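Side-chain contacts in nonsense-mediated mRNA decay factor SMG5 (PDB 2HWY), which takes part in nonsense-mediated mRNA decay and promotes dephosphorylation of UPF1, although it has no RNase activity by itself: residues T9-L12 with V18-Q21; A11-L16 with D38-L43; I54-A59 with R66-Q71. All coordinates share one frame; numbering follows the deposited sequence.

Interaction 1. Residues T9-L12 with V18-Q21; sequences TQAL and VIRQ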
ATOM      1  N   THR A   9       1.580   1.323   5.503  1.00 26.29           N
ATOM      2  CA  THR A   9       0.842   0.799   6.659  1.00 26.48           C
ATOM      3  C   THR A   9      -0.293   1.768   6.943  1.00 26.72           C
ATOM      4  O   THR A   9      -1.439   1.380   7.190  1.00 26.96           O
ATOM      5  CB  THR A   9       1.726   0.658   7.958  1.00 26.31           C
ATOM      6  OG1 THR A   9       2.574  -0.490   7.859  1.00 25.88           O
ATOM      7  CG2 THR A   9       0.863   0.503   9.205  1.00 25.80           C
ATOM      8  N   GLN A  10       0.041   3.044   6.917  1.00 26.87           N
ATOM      9  CA  GLN A  10      -0.933   4.068   7.224  1.00 27.21           C
ATOM     10  C   GLN A  10      -2.104   4.016   6.247  1.00 27.13           C
ATOM     11  O   GLN A  10      -3.251   4.212   6.654  1.00 27.37           O
ATOM     12  CB  GLN A  10      -0.281   5.445   7.187  1.00 27.23           C
ATOM     13  CG  GLN A  10      -0.159   6.119   8.516  1.00 27.59           C
ATOM     14  CD  GLN A  10       0.280   7.571   8.348  1.00 28.67           C
ATOM     15  OE1 GLN A  10      -0.278   8.488   8.971  1.00 31.43           O
ATOM     16  NE2 GLN A  10       1.271   7.793   7.479  1.00 30.11           N
ATOM     17  N   ALA A  11      -1.806   3.771   4.969  1.00 26.81           N
ATOM     18  CA  ALA A  11      -2.834   3.705   3.924  1.00 26.53           C
ATOM     19  C   ALA A  11      -3.807   2.576   4.194  1.00 26.42           C
ATOM     20  O   ALA A  11      -5.011   2.741   4.056  1.00 26.35           O
ATOM     21  CB  ALA A  11      -2.196   3.525   2.554  1.00 26.27           C
ATOM     22  N   LEU A  12      -3.271   1.424   4.582  1.00 26.36           N
ATOM     23  CA  LEU A  12      -4.090   0.266   4.901  1.00 26.33           C
ATOM     24  C   LEU A  12      -4.879   0.468   6.170  1.00 25.96           C
ATOM     25  O   LEU A  12      -6.027   0.060   6.252  1.00 25.44           O
ATOM     26  CB  LEU A  12      -3.218  -0.978   5.051  1.00 26.21           C
ATOM     27  CG  LEU A  12      -2.702  -1.470   3.708  1.00 26.99           C
ATOM     28  CD1 LEU A  12      -1.521  -2.390   3.915  1.00 28.00           C
ATOM     29  CD2 LEU A  12      -3.812  -2.150   2.879  1.00 26.28           C
ATOM     30  N   VAL A  18     -10.515   2.518   0.206  1.00 24.06           N
ATOM     31  CA  VAL A  18      -9.863   2.928  -1.032  1.00 24.27           C
ATOM     32  C   VAL A  18      -9.090   1.741  -1.626  1.00 24.40           C
ATOM     33  O   VAL A  18      -9.196   1.441  -2.828  1.00 24.05           O
ATOM     34  CB  VAL A  18      -8.894   4.099  -0.771  1.00 24.50           C
ATOM     35  CG1 VAL A  18      -7.987   4.332  -1.968  1.00 25.39           C
ATOM     36  CG2 VAL A  18      -9.679   5.371  -0.433  1.00 24.84           C
ATOM     37  N   ILE A  19      -8.315   1.072  -0.771  1.00 24.14           N
ATOM     38  CA  ILE A  19      -7.552  -0.081  -1.198  1.00 24.27           C
ATOM     39  C   ILE A  19      -8.500  -1.184  -1.665  1.00 24.26           C
ATOM     40  O   ILE A  19      -8.272  -1.792  -2.709  1.00 24.50           O
ATOM     41  CB  ILE A  19      -6.517  -0.543  -0.110  1.00 23.88           C
ATOM     42  CG1 ILE A  19      -5.386   0.482  -0.004  1.00 23.74           C
ATOM     43  CG2 ILE A  19      -5.875  -1.883  -0.463  1.00 23.66           C
ATOM     44  CD1 ILE A  19      -5.518   1.433   1.116  1.00 23.93           C
ATOM     45  N   ARG A  20      -9.587  -1.407  -0.943  1.00 24.64           N
ATOM     46  CA  ARG A  20     -10.577  -2.387  -1.395  1.00 24.97           C
ATOM     47  C   ARG A  20     -11.000  -2.117  -2.826  1.00 24.76           C
ATOM     48  O   ARG A  20     -10.953  -2.994  -3.666  1.00 24.61           O
ATOM     49  CB  ARG A  20     -11.802  -2.397  -0.494  1.00 25.05           C
ATOM     50  CG  ARG A  20     -12.839  -3.480  -0.865  1.00 25.66           C
ATOM     51  CD  ARG A  20     -14.112  -3.420   0.005  1.00 26.32           C
ATOM     52  NE  ARG A  20     -13.762  -3.218   1.411  1.00 27.29           N
ATOM     53  CZ  ARG A  20     -13.518  -4.184   2.294  1.00 28.03           C
ATOM     54  NH1 ARG A  20     -13.597  -5.465   1.947  1.00 30.04           N
ATOM     55  NH2 ARG A  20     -13.199  -3.864   3.548  1.00 28.03           N
ATOM     56  N   GLN A  21     -11.396  -0.885  -3.093  1.00 25.11           N
ATOM     57  CA  GLN A  21     -11.805  -0.474  -4.437  1.00 24.84           C
ATOM     58  C   GLN A  21     -10.738  -0.783  -5.475  1.00 24.58           C
ATOM     59  O   GLN A  21     -11.028  -1.373  -6.507  1.00 24.96           O
ATOM     60  CB  GLN A  21     -12.098   1.026  -4.456  1.00 25.23           C
ATOM     61  CG  GLN A  21     -13.069   1.467  -5.529  1.00 25.91           C
ATOM     62  CD  GLN A  21     -14.463   0.933  -5.309  1.00 27.59           C
ATOM     63  OE1 GLN A  21     -14.824   0.526  -4.197  1.00 29.16           O
ATOM     64  NE2 GLN A  21     -15.256   0.917  -6.369  1.00 26.74           N
TER
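Ile19 turns CG1 anti to its own carbonyl carbon (chi1 -70°), which sets CG2 on the other arm of the fork, and with its two methyls it meets both Ala11 and Leu12. The second torsion, near 99°, falls outside the usual staggered values and brings CD1 against the backbone of the first helix. There CD1 lies 3.3 Å from Ala11 O, with Ala11 CB beside it at 4.2 Å from the same methyl. The other branch meets a side chain: Ile19 CG2 touches Leu12 CD2 at 3.9 Å, the two side chains crossing at about a right angle. Of Leu12, CD2 does the touching here.

Helix 9-14 and helix 16-25 of the PIN domain follow each other after a short turn, and this contact closes the bend between them. CA of Leu12 and CA of Ile19 are 7.0 Å apart. Helix 153-159 reaches Ala11 through Val153, whereas Val36 of helix 34-43 lies against Leu12, so further helices border the contact.

All three touching residues are buried and no hydrogen bond joins the segments. Ala11 O, which the methyl lies against, receives a weak bond from His15 N, just past the end of helix 9-14. The chemistry is thus that of methyl groups in van der Waals contact, probably held by shape and the exclusion of water, without directional bonds.

Interaction 2. Residues A11-L16 with D38-L43; sequences ALCHHL and DGLDLL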
ATOM      1  N   ALA A  11      -1.806   3.771   4.969  1.00 26.81           N
ATOM      2  CA  ALA A  11      -2.834   3.705   3.924  1.00 26.53           C
ATOM      3  C   ALA A  11      -3.807   2.576   4.194  1.00 26.42           C
ATOM      4  O   ALA A  11      -5.011   2.741   4.056  1.00 26.35           O
ATOM      5  CB  ALA A  11      -2.196   3.525   2.554  1.00 26.27           C
ATOM      6  N   LEU A  12      -3.271   1.424   4.582  1.00 26.36           N
ATOM      7  CA  LEU A  12      -4.090   0.266   4.901  1.00 26.33           C
ATOM      8  C   LEU A  12      -4.879   0.468   6.170  1.00 25.96           C
ATOM      9  O   LEU A  12      -6.027   0.060   6.252  1.00 25.44           O
ATOM     10  CB  LEU A  12      -3.218  -0.978   5.051  1.00 26.21           C
ATOM     11  CG  LEU A  12      -2.702  -1.470   3.708  1.00 26.99           C
ATOM     12  CD1 LEU A  12      -1.521  -2.390   3.915  1.00 28.00           C
ATOM     13  CD2 LEU A  12      -3.812  -2.150   2.879  1.00 26.28           C
ATOM     14  N   CYS A  13      -4.244   1.076   7.167  1.00 26.21           N
ATOM     15  CA  CYS A  13      -4.870   1.258   8.487  1.00 26.51           C
ATOM     16  C   CYS A  13      -6.014   2.259   8.508  1.00 26.05           C
ATOM     17  O   CYS A  13      -6.939   2.094   9.286  1.00 25.98           O
ATOM     18  CB  CYS A  13      -3.826   1.662   9.532  1.00 26.77           C
ATOM     19  SG  CYS A  13      -2.893   0.234  10.135  1.00 29.78           S
ATOM     20  N   HIS A  14      -5.940   3.270   7.644  1.00 25.87           N
ATOM     21  CA  HIS A  14      -6.834   4.411   7.664  1.00 25.86           C
ATOM     22  C   HIS A  14      -7.709   4.574   6.425  1.00 25.80           C
ATOM     23  O   HIS A  14      -8.636   5.378   6.443  1.00 26.63           O
ATOM     24  CB  HIS A  14      -6.010   5.669   7.803  1.00 25.89           C
ATOM     25  CG  HIS A  14      -5.283   5.763   9.103  1.00 26.42           C
ATOM     26  ND1 HIS A  14      -3.951   6.107   9.188  1.00 26.90           N
ATOM     27  CD2 HIS A  14      -5.702   5.551  10.373  1.00 26.50           C
ATOM     28  CE1 HIS A  14      -3.585   6.118  10.459  1.00 26.94           C
ATOM     29  NE2 HIS A  14      -4.628   5.777  11.197  1.00 25.83           N
ATOM     30  N   HIS A  15      -7.423   3.845   5.355  1.00 25.24           N
ATOM     31  CA  HIS A  15      -8.105   4.043   4.081  1.00 24.81           C
ATOM     32  C   HIS A  15      -8.281   2.704   3.378  1.00 24.58           C
ATOM     33  O   HIS A  15      -8.088   2.582   2.170  1.00 24.46           O
ATOM     34  CB  HIS A  15      -7.323   5.011   3.195  1.00 24.83           C
ATOM     35  CG  HIS A  15      -7.061   6.338   3.838  1.00 25.33           C
ATOM     36  ND1 HIS A  15      -5.873   6.640   4.475  1.00 26.55           N
ATOM     37  CD2 HIS A  15      -7.834   7.442   3.950  1.00 24.54           C
ATOM     38  CE1 HIS A  15      -5.925   7.873   4.943  1.00 25.37           C
ATOM     39  NE2 HIS A  15      -7.107   8.379   4.644  1.00 24.45           N
ATOM     40  N   LEU A  16      -8.685   1.710   4.160  1.00 24.14           N
ATOM     41  CA  LEU A  16      -8.907   0.377   3.671  1.00 23.90           C
ATOM     42  C   LEU A  16      -9.935   0.328   2.554  1.00 23.78           C
ATOM     43  O   LEU A  16      -9.793  -0.458   1.621  1.00 23.95           O
ATOM     44  CB  LEU A  16      -9.368  -0.477   4.822  1.00 23.38           C
ATOM     45  CG  LEU A  16      -9.635  -1.928   4.511  1.00 24.18           C
ATOM     46  CD1 LEU A  16      -8.378  -2.605   3.951  1.00 25.36           C
ATOM     47  CD2 LEU A  16     -10.099  -2.579   5.790  1.00 24.26           C
ATOM     48  N   ASP A  38       4.216  -7.252   8.097  1.00 24.24           N
ATOM     49  CA  ASP A  38       4.765  -7.501   9.432  1.00 24.58           C
ATOM     50  C   ASP A  38       4.482  -6.342  10.398  1.00 24.88           C
ATOM     51  O   ASP A  38       4.266  -6.568  11.584  1.00 24.90           O
ATOM     52  CB  ASP A  38       6.270  -7.814   9.348  1.00 24.45           C
ATOM     53  CG  ASP A  38       6.548  -9.138   8.642  1.00 24.59           C
ATOM     54  OD1 ASP A  38       5.561  -9.870   8.339  1.00 23.60           O
ATOM     55  OD2 ASP A  38       7.740  -9.442   8.383  1.00 24.18           O
ATOM     56  N   GLY A  39       4.478  -5.115   9.885  1.00 25.36           N
ATOM     57  CA  GLY A  39       4.065  -3.952  10.661  1.00 25.79           C
ATOM     58  C   GLY A  39       2.633  -4.083  11.150  1.00 26.30           C
ATOM     59  O   GLY A  39       2.308  -3.700  12.283  1.00 26.52           O
ATOM     60  N   LEU A  40       1.772  -4.648  10.311  1.00 26.59           N
ATOM     61  CA  LEU A  40       0.367  -4.786  10.673  1.00 27.06           C
ATOM     62  C   LEU A  40       0.150  -5.904  11.706  1.00 27.65           C
ATOM     63  O   LEU A  40      -0.649  -5.721  12.629  1.00 28.02           O
ATOM     64  CB  LEU A  40      -0.501  -5.001   9.436  1.00 26.74           C
ATOM     65  CG  LEU A  40      -0.426  -3.892   8.385  1.00 26.41           C
ATOM     66  CD1 LEU A  40      -1.109  -4.315   7.129  1.00 26.60           C
ATOM     67  CD2 LEU A  40      -1.035  -2.611   8.879  1.00 27.25           C
ATOM     68  N   ASP A  41       0.844  -7.040  11.563  1.00 28.06           N
ATOM     69  CA  ASP A  41       0.841  -8.095  12.599  1.00 28.64           C
ATOM     70  C   ASP A  41       1.221  -7.511  13.972  1.00 28.60           C
ATOM     71  O   ASP A  41       0.582  -7.823  14.977  1.00 28.35           O
ATOM     72  CB  ASP A  41       1.828  -9.247  12.272  1.00 29.25           C
ATOM     73  CG  ASP A  41       1.438 -10.056  11.023  1.00 30.21           C
ATOM     74  OD1 ASP A  41       0.250 -10.460  10.909  1.00 29.92           O
ATOM     75  OD2 ASP A  41       2.343 -10.298  10.172  1.00 29.99           O
ATOM     76  N   LEU A  42       2.269  -6.683  14.010  1.00 28.65           N
ATOM     77  CA  LEU A  42       2.627  -5.941  15.228  1.00 29.01           C
ATOM     78  C   LEU A  42       1.455  -5.096  15.731  1.00 29.19           C
ATOM     79  O   LEU A  42       1.171  -5.078  16.929  1.00 29.33           O
ATOM     80  CB  LEU A  42       3.806  -4.987  14.997  1.00 28.98           C
ATOM     81  CG  LEU A  42       5.255  -5.461  15.041  1.00 29.82           C
ATOM     82  CD1 LEU A  42       6.169  -4.267  14.768  1.00 29.77           C
ATOM     83  CD2 LEU A  42       5.602  -6.121  16.374  1.00 30.39           C
ATOM     84  N   LEU A  43       0.795  -4.378  14.822  1.00 29.10           N
ATOM     85  CA  LEU A  43      -0.204  -3.378  15.231  1.00 29.20           C
ATOM     86  C   LEU A  43      -1.597  -3.969  15.569  1.00 29.29           C
ATOM     87  O   LEU A  43      -2.346  -3.375  16.340  1.00 28.87           O
ATOM     88  CB  LEU A  43      -0.296  -2.264  14.179  1.00 29.04           C
ATOM     89  CG  LEU A  43       0.962  -1.398  14.043  1.00 28.45           C
ATOM     90  CD1 LEU A  43       0.993  -0.688  12.699  1.00 28.10           C
ATOM     91  CD2 LEU A  43       1.068  -0.390  15.170  1.00 28.09           C
TER
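Leu40 is the residue of helix 34-43 that meets Leu12 and Cys13, and its two methyls divide the work. Ahead of it, Asp38 stands clear of helix 9-14 and forms a salt bridge through OD1 with Arg34 NH1, one turn back in its own helix. Gly39 contributes no side chain, but its carbonyl oxygen accepts a bond from Leu43 N at 3.0 Å, part of the helical backbone that carries Leu40 and Leu43. At Leu40, CG sits anti to the carbonyl carbon (chi1 -59°) and CB is directed toward helix 9-14. CD1 meets CD1 of Leu12 at 3.8 Å, methyl to methyl, the two leucines crossing at about a right angle. CD2 comes against Cys13 SG at 3.6 Å, so the sulfur serves here as an apolar surface. Leu43, one turn further on, also aims at helix 9-14, although its CD1 remains 4.7 Å from Cys13 SG and adds merely a looser flank.

The pair of helices is buried where Leu12 and Leu40 meet, while Cys13 and Leu43 are partly exposed. Helix 34-43 packs on two others: Thr9 of helix 9-14 touches both Leu40 and Leu43, and from helix 48-63 Ile54 packs on Leu40 and Ala50 on Leu43. It directly follows strand 29-32 of the parallel sheet.

Interaction 3. Residues I54-A59 with R66-Q71; sequences IRYLEA and RYIRCQ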
ATOM      1  N   ILE A  54      -5.360  -6.405   7.951  1.00 25.42           N
ATOM      2  CA  ILE A  54      -5.012  -7.811   7.746  1.00 25.62           C
ATOM      3  C   ILE A  54      -6.228  -8.645   7.389  1.00 25.45           C
ATOM      4  O   ILE A  54      -6.212  -9.351   6.372  1.00 25.21           O
ATOM      5  CB  ILE A  54      -4.310  -8.439   8.975  1.00 25.74           C
ATOM      6  CG1 ILE A  54      -2.809  -8.170   8.920  1.00 25.61           C
ATOM      7  CG2 ILE A  54      -4.504  -9.950   9.009  1.00 25.80           C
ATOM      8  CD1 ILE A  54      -2.155  -8.246  10.266  1.00 25.99           C
ATOM      9  N   ARG A  55      -7.264  -8.573   8.235  1.00 20.00           N
ATOM     10  CA  ARG A  55      -8.448  -9.400   8.038  1.00 20.00           C
ATOM     11  C   ARG A  55      -9.021  -9.217   6.636  1.00 20.00           C
ATOM     12  O   ARG A  55      -9.329 -10.181   5.940  1.00 25.76           O
ATOM     13  CB  ARG A  55      -9.512  -9.072   9.087  1.00 20.00           C
ATOM     14  CG  ARG A  55      -9.130  -9.470  10.504  1.00 20.00           C
ATOM     15  N   TYR A  56      -9.097  -7.971   6.161  1.00 26.27           N
ATOM     16  CA  TYR A  56      -9.548  -7.695   4.803  1.00 26.36           C
ATOM     17  C   TYR A  56      -8.716  -8.434   3.788  1.00 26.25           C
ATOM     18  O   TYR A  56      -9.249  -9.109   2.901  1.00 26.10           O
ATOM     19  CB  TYR A  56      -9.438  -6.203   4.491  1.00 27.86           C
ATOM     20  CG  TYR A  56      -9.288  -5.924   3.019  1.00 28.10           C
ATOM     21  CD1 TYR A  56     -10.391  -5.958   2.173  1.00 30.13           C
ATOM     22  CD2 TYR A  56      -8.037  -5.661   2.461  1.00 30.16           C
ATOM     23  CE1 TYR A  56     -10.260  -5.716   0.811  1.00 29.51           C
ATOM     24  CE2 TYR A  56      -7.894  -5.411   1.088  1.00 30.08           C
ATOM     25  CZ  TYR A  56      -9.013  -5.437   0.281  1.00 29.64           C
ATOM     26  OH  TYR A  56      -8.882  -5.185  -1.062  1.00 30.57           O
ATOM     27  N   LEU A  57      -7.399  -8.265   3.914  1.00 26.03           N
ATOM     28  CA  LEU A  57      -6.426  -8.881   3.011  1.00 25.50           C
ATOM     29  C   LEU A  57      -6.588 -10.383   2.917  1.00 24.73           C
ATOM     30  O   LEU A  57      -6.473 -10.950   1.830  1.00 24.68           O
ATOM     31  CB  LEU A  57      -4.998  -8.537   3.451  1.00 26.00           C
ATOM     32  CG  LEU A  57      -4.548  -7.093   3.182  1.00 27.03           C
ATOM     33  CD1 LEU A  57      -3.220  -6.806   3.847  1.00 27.87           C
ATOM     34  CD2 LEU A  57      -4.449  -6.814   1.711  1.00 27.75           C
ATOM     35  N   GLU A  58      -6.876 -11.020   4.045  1.00 23.99           N
ATOM     36  CA  GLU A  58      -7.153 -12.456   4.052  1.00 23.94           C
ATOM     37  C   GLU A  58      -8.506 -12.807   3.424  1.00 23.39           C
ATOM     38  O   GLU A  58      -8.655 -13.829   2.769  1.00 22.69           O
ATOM     39  CB  GLU A  58      -7.053 -12.998   5.470  1.00 23.74           C
ATOM     40  CG  GLU A  58      -5.612 -13.041   5.988  1.00 23.74           C
ATOM     41  CD  GLU A  58      -5.522 -13.030   7.507  1.00 23.54           C
ATOM     42  OE1 GLU A  58      -4.484 -13.447   8.039  1.00 22.31           O
ATOM     43  OE2 GLU A  58      -6.486 -12.614   8.180  1.00 23.82           O
ATOM     44  N   ALA A  59      -9.493 -11.951   3.626  1.00 23.59           N
ATOM     45  CA  ALA A  59     -10.788 -12.138   2.977  1.00 23.80           C
ATOM     46  C   ALA A  59     -10.635 -12.083   1.444  1.00 23.96           C
ATOM     47  O   ALA A  59     -11.150 -12.960   0.729  1.00 23.68           O
ATOM     48  CB  ALA A  59     -11.793 -11.102   3.466  1.00 23.49           C
ATOM     49  N   ARG A  66      -6.581 -12.355  -7.364  1.00 27.96           N
ATOM     50  CA  ARG A  66      -5.277 -12.718  -7.841  1.00 28.42           C
ATOM     51  C   ARG A  66      -4.506 -11.462  -7.990  1.00 28.74           C
ATOM     52  O   ARG A  66      -3.357 -11.473  -8.357  1.00 28.99           O
ATOM     53  CB  ARG A  66      -5.365 -13.406  -9.200  1.00 28.66           C
ATOM     54  CG  ARG A  66      -6.390 -14.530  -9.288  1.00 29.41           C
ATOM     55  CD  ARG A  66      -5.801 -15.931  -9.424  1.00 29.23           C
ATOM     56  NE  ARG A  66      -4.524 -16.097  -8.759  1.00 30.61           N
ATOM     57  CZ  ARG A  66      -3.452 -16.617  -9.332  1.00 30.43           C
ATOM     58  NH1 ARG A  66      -3.500 -17.018 -10.584  1.00 30.31           N
ATOM     59  NH2 ARG A  66      -2.333 -16.711  -8.658  1.00 29.92           N
ATOM     60  N   TYR A  67      -5.175 -10.362  -7.715  1.00 28.93           N
ATOM     61  CA  TYR A  67      -4.628  -9.062  -7.988  1.00 28.98           C
ATOM     62  C   TYR A  67      -4.155  -8.465  -6.724  1.00 29.25           C
ATOM     63  O   TYR A  67      -4.052  -7.285  -6.608  1.00 29.63           O
ATOM     64  CB  TYR A  67      -5.674  -8.168  -8.591  1.00 29.38           C
ATOM     65  CG  TYR A  67      -6.083  -8.613  -9.943  1.00 29.76           C
ATOM     66  CD1 TYR A  67      -7.288  -9.197 -10.143  1.00 30.17           C
ATOM     67  CD2 TYR A  67      -5.244  -8.492 -11.009  1.00 30.09           C
ATOM     68  CE1 TYR A  67      -7.648  -9.620 -11.352  1.00 30.09           C
ATOM     69  CE2 TYR A  67      -5.606  -8.924 -12.207  1.00 29.93           C
ATOM     70  CZ  TYR A  67      -6.808  -9.480 -12.374  1.00 29.75           C
ATOM     71  OH  TYR A  67      -7.197  -9.918 -13.582  1.00 30.62           O
ATOM     72  N   ILE A  68      -3.863  -9.303  -5.757  1.00 29.12           N
ATOM     73  CA  ILE A  68      -3.300  -8.814  -4.539  1.00 28.86           C
ATOM     74  C   ILE A  68      -2.265  -9.755  -3.911  1.00 28.82           C
ATOM     75  O   ILE A  68      -2.450 -10.946  -3.904  1.00 29.17           O
ATOM     76  CB  ILE A  68      -4.405  -8.331  -3.627  1.00 28.70           C
ATOM     77  CG1 ILE A  68      -3.879  -7.869  -2.310  1.00 28.87           C
ATOM     78  CG2 ILE A  68      -5.396  -9.369  -3.386  1.00 28.96           C
ATOM     79  CD1 ILE A  68      -4.940  -7.648  -1.411  1.00 29.70           C
ATOM     80  N   ARG A  69      -1.147  -9.225  -3.433  1.00 28.13           N
ATOM     81  CA  ARG A  69      -0.112 -10.057  -2.859  1.00 27.80           C
ATOM     82  C   ARG A  69       0.559  -9.427  -1.689  1.00 27.30           C
ATOM     83  O   ARG A  69       0.558  -8.245  -1.564  1.00 27.43           O
ATOM     84  CB  ARG A  69       0.921 -10.331  -3.892  1.00 27.80           C
ATOM     85  CG  ARG A  69       0.351 -10.643  -5.192  1.00 28.72           C
ATOM     86  CD  ARG A  69       1.416 -11.087  -6.130  1.00 29.28           C
ATOM     87  NE  ARG A  69       2.725 -11.118  -5.501  1.00 29.70           N
ATOM     88  CZ  ARG A  69       3.817 -10.662  -6.080  1.00 30.24           C
ATOM     89  NH1 ARG A  69       3.738 -10.141  -7.283  1.00 30.87           N
ATOM     90  NH2 ARG A  69       4.966 -10.704  -5.453  1.00 30.06           N
ATOM     91  N   CYS A  70       1.173 -10.226  -0.836  1.00 26.73           N
ATOM     92  CA  CYS A  70       2.226  -9.738   0.011  1.00 26.11           C
ATOM     93  C   CYS A  70       3.485 -10.299  -0.534  1.00 25.60           C
ATOM     94  O   CYS A  70       3.464 -11.196  -1.311  1.00 25.75           O
ATOM     95  CB  CYS A  70       2.013 -10.183   1.428  1.00 25.80           C
ATOM     96  SG  CYS A  70       0.363 -10.134   1.923  1.00 25.73           S
ATOM     97  N   GLN A  71       4.596  -9.744  -0.146  1.00 20.00           N
ATOM     98  CA  GLN A  71       5.798  -9.998  -0.842  1.00 20.00           C
ATOM     99  C   GLN A  71       6.827 -10.649   0.046  1.00 20.00           C
ATOM    100  O   GLN A  71       6.530 -11.123   1.115  1.00 24.04           O
ATOM    101  CB  GLN A  71       6.327  -8.699  -1.351  1.00 20.00           C
TER
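Leu57 and Ile68 face each other across a helix-to-strand contact at the end of a beta-alpha-beta crossover, part of the parallel alpha/beta fold of the PIN domain. Strand 29-32 leads through helices 34-43 and 48-63 into the parallel edge strand 68-70, and here the second helix packs on that last strand. In the first shell, Leu57 CD2 meets Ile68 CD1 at a modelled 3.3 Å, and Ile68 CG1 follows at 4.2 Å from the same leucine methyl. The side chains cross at about a right angle. Tyr56 joins more loosely: its CE2 comes to 4.5 Å from Ile68 CD1, which approaches the ring obliquely, so one isoleucine methyl touches both neighbouring helix residues.

Ile68 reaches them because it is fully extended. CG1 is anti to the backbone N (chi1 177°) and CD1 continues the zigzag, sending the methyl out from the strand toward the helix. Leu57 leaves its helix obliquely, and CG, anti to its carbonyl carbon (chi1 -73°), swings CD2 back to the strand.

Further out, strand 29-32 adjoins both residues: Ile32 touches Leu57 and Val30 touches Ile68. The strand holding Ile68 is paired by backbone hydrogen bonds to strand 29-32: Tyr67 with Val30, Arg69 with Val30 and Ile32. Tyr56 is packed by Leu16, Arg20 and Ala23 of helix 16-25, and its hydroxyl is hydrogen-bonded to Glu60 OE2, one turn along its own helix. Along the strand, Arg69 points away from the helix, whereas Cys70 points the same way as Ile68, its SG 5.3 Å from Leu57 CD1.

In the fold
From the N terminus, the chain leaves strand 4-7 and turns at once into interaction 1, which closes the short bend between helices 9-14 and 16-25. Interaction 2 starts from the same helix, sharing Ala11 and Leu12, but spans a much longer loop that includes strand 29-32; the loop of interaction 1 is nested largely within it. Interaction 3 opens only after both have closed and shuts the turn from helix 48-63 into edge strand 68-70. Direct touches join them: Thr9 with Leu40, Arg20 with Tyr56, Leu16 with Tyr56, and Leu40 with Ile54. Interactions 1 and 2 join helices 9-14, 16-25 and 34-43, and interaction 3 ties helix 48-63 to the edge strand of the sheet.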